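Long-range contacts in transcriptional regulator, putative (Pseudomonas syringae pv. tomato, PDB 2R5F), which probably acts as a SorC-family transcriptional regulator, the crystallised part being its putative sugar-binding domain, thought to sense a carbohydrate effector: residues Ala57-Gly62 and Ser152-Ile157; Asp199-Pro204 and Ala243-Tyr248. All coordinates share one frame; numbering follows the deposited sequence.

Contact 1 of 2, residues Ala57-Gly62 and Ser152-Ile157; sequences AQDHIG and SITLAI
Thr154 OG1 donates to Asp59 OD1 at 2.8 Å and in turn accepts the backbone N-H of His60, with 2.9 Å between His60 N and Thr154 OG1. The hydroxyl thus bridges a carboxylate and a main-chain amide at the point where the two segments come together. It reaches both because chi1 of Thr154 (69°) sets OG1 between the backbone N and the carbonyl carbon, while CG2 is turned to the CD2 side of the His60 ring. Asp59 OD1 is met on its anti side, with the hydroxyl 31° out of the carboxylate plane.

One residue on, His60 O takes the N-H of Thr154, with 2.8 Å between Thr154 N and His60 O; a weaker, longer bond comes to the same oxygen from Leu155 N. From here the pairing is regular. Gly62 N donates to Leu155 O (2.9 Å), and Ile157 N to Gly62 O (2.9 Å). This is parallel beta pairing, strands 60-63 and 155-162 lying next to each other in a mixed sheet, consistent with the Rossmann-like clan to which this putative sugar-binding domain is assigned.

On the face carrying Ile61 and Leu155, these two side chains run side by side, Ile61 CG1 lying 4.1 Å from Leu155 CD2, and Ile61 CG2 meets Ile157 CD1 at 4.0 Å. On the other face Ile153 packs its CG1 and CG2 branches near Gly62 N, where the absence of a side chain on Gly62 lets CD1 of Ile153 come close to the strand.

Farther out, Glu88 OE2 bonds His60 ND1, and the backbone N of Ser56 bonds Asp59 OD2, steadying the carboxylate that receives Thr154. Strands 88-94 and 226-230 continue the sheet beyond 60-63 and 155-162 respectively.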
loop_
_atom_site.group_PDB
_atom_site.type_symbol
_atom_site.label_atom_id
_atom_site.label_comp_id
_atom_site.label_asym_id
_atom_site.label_seq_id
_atom_site.Cartn_x
_atom_site.Cartn_y
_atom_site.Cartn_z
ATOM N N ALA A 57 4.528 17.425 5.477
ATOM C CA ALA A 57 4.283 18.228 4.277
ATOM C C ALA A 57 5.395 18.036 3.247
ATOM O O ALA A 57 5.213 18.337 2.062
ATOM C CB ALA A 57 4.118 19.699 4.629
ATOM N N GLN A 58 6.532 17.517 3.712
ATOM C CA GLN A 58 7.694 17.228 2.877
ATOM C C GLN A 58 7.622 15.857 2.189
ATOM O O GLN A 58 8.403 15.581 1.273
ATOM C CB GLN A 58 8.970 17.326 3.710
ATOM C CG GLN A 58 9.826 18.558 3.435
ATOM C CD GLN A 58 9.034 19.863 3.454
ATOM O OE1 GLN A 58 8.583 20.323 4.510
ATOM N NE2 GLN A 58 8.878 20.472 2.283
ATOM N N ASP A 59 6.677 15.021 2.609
ATOM C CA ASP A 59 6.540 13.650 2.074
ATOM C C ASP A 59 6.066 13.649 0.617
ATOM O O ASP A 59 5.181 14.418 0.240
ATOM C CB ASP A 59 5.562 12.829 2.922
ATOM C CG ASP A 59 6.227 12.091 4.098
ATOM O OD1 ASP A 59 7.425 11.723 4.050
ATOM O OD2 ASP A 59 5.517 11.842 5.088
ATOM N N HIS A 60 6.684 12.792 -0.191
ATOM C CA HIS A 60 6.288 12.552 -1.565
ATOM C C HIS A 60 5.685 11.161 -1.559
ATOM O O HIS A 60 6.413 10.180 -1.389
ATOM C CB HIS A 60 7.526 12.556 -2.468
ATOM C CG HIS A 60 8.258 13.865 -2.502
ATOM N ND1 HIS A 60 8.374 14.623 -3.646
ATOM C CD2 HIS A 60 8.910 14.547 -1.531
ATOM C CE1 HIS A 60 9.067 15.712 -3.380
ATOM N NE2 HIS A 60 9.408 15.690 -2.104
ATOM N N ILE A 61 4.371 11.086 -1.746
ATOM C CA ILE A 61 3.613 9.872 -1.557
ATOM C C ILE A 61 3.432 9.085 -2.854
ATOM O O ILE A 61 3.140 9.670 -3.882
ATOM C CB ILE A 61 2.222 10.199 -0.996
ATOM C CG1 ILE A 61 2.360 10.840 0.388
ATOM C CG2 ILE A 61 1.321 8.928 -1.003
ATOM C CD1 ILE A 61 1.113 11.488 0.876
ATOM N N GLY A 62 3.636 7.767 -2.808
ATOM C CA GLY A 62 3.288 6.906 -3.947
ATOM C C GLY A 62 2.191 6.008 -3.435
ATOM O O GLY A 62 2.245 5.601 -2.291
ATOM N N SER A 152 11.916 10.131 -5.971
ATOM C CA SER A 152 11.661 11.144 -4.940
ATOM C C SER A 152 10.739 10.603 -3.835
ATOM O O SER A 152 10.712 11.144 -2.722
ATOM C CB SER A 152 11.091 12.439 -5.555
ATOM O OG SER A 152 11.741 12.802 -6.775
ATOM N N ILE A 153 9.994 9.542 -4.126
ATOM C CA ILE A 153 9.015 9.017 -3.151
ATOM C C ILE A 153 9.599 8.678 -1.779
ATOM O O ILE A 153 10.631 8.025 -1.681
ATOM C CB ILE A 153 8.217 7.844 -3.719
ATOM C CG1 ILE A 153 7.217 8.375 -4.760
ATOM C CG2 ILE A 153 7.455 7.107 -2.611
ATOM C CD1 ILE A 153 6.888 7.342 -5.758
ATOM N N THR A 154 8.927 9.156 -0.733
ATOM C CA THR A 154 9.372 8.996 0.636
ATOM C C THR A 154 8.415 8.164 1.478
ATOM O O THR A 154 8.817 7.626 2.493
ATOM C CB THR A 154 9.584 10.362 1.312
ATOM O OG1 THR A 154 8.324 11.014 1.497
ATOM C CG2 THR A 154 10.475 11.229 0.476
ATOM N N LEU A 155 7.153 8.084 1.060
ATOM C CA LEU A 155 6.155 7.236 1.688
ATOM C C LEU A 155 5.385 6.468 0.624
ATOM O O LEU A 155 4.599 7.061 -0.126
ATOM C CB LEU A 155 5.177 8.073 2.505
ATOM C CG LEU A 155 3.906 7.413 3.095
ATOM C CD1 LEU A 155 4.198 6.327 4.110
ATOM C CD2 LEU A 155 3.040 8.489 3.722
ATOM N N ALA A 156 5.629 5.166 0.524
ATOM C CA ALA A 156 4.794 4.315 -0.354
ATOM C C ALA A 156 3.700 3.662 0.438
ATOM O O ALA A 156 3.961 3.050 1.455
ATOM C CB ALA A 156 5.632 3.271 -1.108
ATOM N N ILE A 157 2.460 3.797 -0.035
ATOM C CA ILE A 157 1.326 3.137 0.561
ATOM C C ILE A 157 0.832 2.039 -0.385
ATOM O O ILE A 157 0.437 2.314 -1.514
ATOM C CB ILE A 157 0.160 4.132 0.835
ATOM C CG1 ILE A 157 0.692 5.408 1.508
ATOM C CG2 ILE A 157 -0.968 3.407 1.625
ATOM C CD1 ILE A 157 -0.292 6.463 1.639
#

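Contact 2 of 2, residues Asp199-Pro204 and Ala243-Tyr248; sequences DAQGKP and ALLGGY
A type I beta turn, Asp199 to Gly202, meets the C-terminal end of helix 237-245, which finishes in a Schellman motif with Gly247 at positive phi. The two backbones come together at a pair of glycines: Gly202 CA lies 3.8 Å from Gly246 CA. With no side chain on either residue the two backbones can come this close; Gly202 also has positive phi.

Beside this point Leu245 leans toward the turn. Its CB sits 3.5 Å from Gln201 O, and CD1 reaches on to Gln201 CG at 4.1 Å, the two side chains meeting at an angle. Chi1 of -74° places Leu245 CG beside its own backbone N, and CD1 beyond it also comes near Ala200 O.

On the other flank of the glycine pair, Tyr248 points its hydroxyl at the carbonyl of Gly202. Tyr248 OH donates to Gly202 O, which lies near the ring plane at its edge; the modelled separation is very short, so its exact length is doubtful. Gly246 O stands 3.8 Å above the plane of the same ring, over its centre, while CD of Pro204 touches the hydroxyl.

The turn is braced from within by Asp199, whose OD1 accepts Gln201 N at 2.8 Å, an Asx turn, and Lys203 N at 3.2 Å. The two amides approach that oxygen from opposite faces of the carboxylate plane, which should hold the loop in shape as it passes the helix end.

Around the contact, Leu218 of helix 218-222 touches both Pro204 and Tyr248, Leu221 of that helix also touches Tyr248, Tyr20 of helix 10-20 packs on Leu245, and Ile193 of strand 191-193 lies against Ala243 and Tyr248.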
loop_
_atom_site.group_PDB
_atom_site.type_symbol
_atom_site.label_atom_id
_atom_site.label_comp_id
_atom_site.label_asym_id
_atom_site.label_seq_id
_atom_site.Cartn_x
_atom_site.Cartn_y
_atom_site.Cartn_z
ATOM N N ASP A 199 8.002 -14.616 -3.722
ATOM C CA ASP A 199 7.787 -15.950 -3.198
ATOM C C ASP A 199 7.572 -15.914 -1.675
ATOM O O ASP A 199 7.470 -14.814 -1.078
ATOM C CB ASP A 199 8.879 -16.943 -3.690
ATOM C CG ASP A 199 10.208 -16.833 -2.933
ATOM O OD1 ASP A 199 10.296 -16.155 -1.885
ATOM O OD2 ASP A 199 11.175 -17.480 -3.388
ATOM N N ALA A 200 7.487 -17.102 -1.071
ATOM C CA ALA A 200 7.177 -17.241 0.357
ATOM C C ALA A 200 8.186 -16.547 1.272
ATOM O O ALA A 200 7.849 -16.187 2.401
ATOM C CB ALA A 200 7.006 -18.719 0.740
ATOM N N GLN A 201 9.407 -16.334 0.774
ATOM C CA GLN A 201 10.424 -15.606 1.536
ATOM C C GLN A 201 10.646 -14.190 1.056
ATOM O O GLN A 201 11.502 -13.493 1.566
ATOM C CB GLN A 201 11.744 -16.361 1.553
ATOM C CG GLN A 201 11.823 -17.416 2.658
ATOM C CD GLN A 201 12.841 -18.473 2.346
ATOM O OE1 GLN A 201 13.320 -18.552 1.217
ATOM N NE2 GLN A 201 13.182 -19.306 3.346
ATOM N N GLY A 202 9.885 -13.774 0.061
ATOM C CA GLY A 202 9.868 -12.381 -0.348
ATOM C C GLY A 202 10.806 -12.087 -1.489
ATOM O O GLY A 202 11.060 -10.918 -1.812
ATOM N N LYS A 203 11.318 -13.150 -2.103
ATOM C CA LYS A 203 12.197 -13.044 -3.271
ATOM C C LYS A 203 11.335 -12.835 -4.516
ATOM O O LYS A 203 10.377 -13.567 -4.718
ATOM C CB LYS A 203 13.026 -14.337 -3.412
ATOM C CG LYS A 203 13.913 -14.390 -4.680
ATOM C CD LYS A 203 14.351 -15.818 -5.050
ATOM C CE LYS A 203 13.268 -16.560 -5.854
ATOM N NZ LYS A 203 13.698 -17.933 -6.266
ATOM N N PRO A 204 11.674 -11.845 -5.372
ATOM C CA PRO A 204 10.871 -11.610 -6.587
ATOM C C PRO A 204 10.766 -12.812 -7.547
ATOM O O PRO A 204 11.736 -13.557 -7.712
ATOM C CB PRO A 204 11.590 -10.426 -7.254
ATOM C CG PRO A 204 12.276 -9.722 -6.121
ATOM C CD PRO A 204 12.764 -10.862 -5.253
ATOM N N ALA A 243 5.864 -10.674 1.995
ATOM C CA ALA A 243 6.211 -9.240 1.928
ATOM C C ALA A 243 7.049 -8.806 3.140
ATOM O O ALA A 243 8.048 -8.116 2.963
ATOM C CB ALA A 243 4.961 -8.370 1.795
ATOM N N LEU A 244 6.662 -9.247 4.352
ATOM C CA LEU A 244 7.425 -9.032 5.591
ATOM C C LEU A 244 8.812 -9.636 5.546
ATOM O O LEU A 244 9.807 -8.991 5.975
ATOM C CB LEU A 244 6.675 -9.625 6.776
ATOM C CG LEU A 244 5.399 -8.906 7.232
ATOM C CD1 LEU A 244 4.718 -9.712 8.313
ATOM C CD2 LEU A 244 5.719 -7.516 7.703
ATOM N N LEU A 245 8.899 -10.873 5.046
ATOM C CA LEU A 245 10.192 -11.549 4.947
ATOM C C LEU A 245 11.108 -10.970 3.888
ATOM O O LEU A 245 12.356 -11.102 3.985
ATOM C CB LEU A 245 10.055 -13.068 4.744
ATOM C CG LEU A 245 9.620 -13.909 5.941
ATOM C CD1 LEU A 245 9.927 -15.373 5.672
ATOM C CD2 LEU A 245 10.305 -13.445 7.206
ATOM N N GLY A 246 10.524 -10.358 2.869
ATOM C CA GLY A 246 11.317 -9.670 1.825
ATOM C C GLY A 246 11.789 -8.290 2.239
ATOM O O GLY A 246 12.542 -7.624 1.514
ATOM N N GLY A 247 11.324 -7.849 3.400
ATOM C CA GLY A 247 11.659 -6.546 3.953
ATOM C C GLY A 247 11.021 -5.357 3.264
ATOM O O GLY A 247 11.567 -4.259 3.320
ATOM N N TYR A 248 9.867 -5.552 2.626
ATOM C CA TYR A 248 9.278 -4.488 1.819
ATOM C C TYR A 248 8.549 -3.455 2.660
ATOM O O TYR A 248 8.473 -2.303 2.282
ATOM C CB TYR A 248 8.387 -5.034 0.683
ATOM C CG TYR A 248 9.135 -5.971 -0.244
ATOM C CD1 TYR A 248 10.181 -5.516 -1.058
ATOM C CD2 TYR A 248 8.828 -7.327 -0.272
ATOM C CE1 TYR A 248 10.870 -6.388 -1.898
ATOM C CE2 TYR A 248 9.508 -8.202 -1.094
ATOM C CZ TYR A 248 10.520 -7.734 -1.902
ATOM O OH TYR A 248 11.171 -8.637 -2.696
#

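In the fold
Contact 1 is mostly buried and joins two neighbouring parallel strands, whereas contact 2 is only partly buried, a loop laid on a helix end. They share no element and do not touch: their centres are 22 Å apart and their nearest atoms about 7 Å. Strand 155-162 nevertheless links them indirectly, since it pairs with strand 191-193, against which the helix-end segment 243-248 packs. The chemistry follows the setting. In 57-62 with 152-157 a ladder of main-chain bonds does most of the joining, extended by a threonine hydroxyl; in 199-204 with 243-248 glycine backbones and Leu245 against Gln201 pack closely, with one tyrosine hydroxyl bond to a main-chain carbonyl.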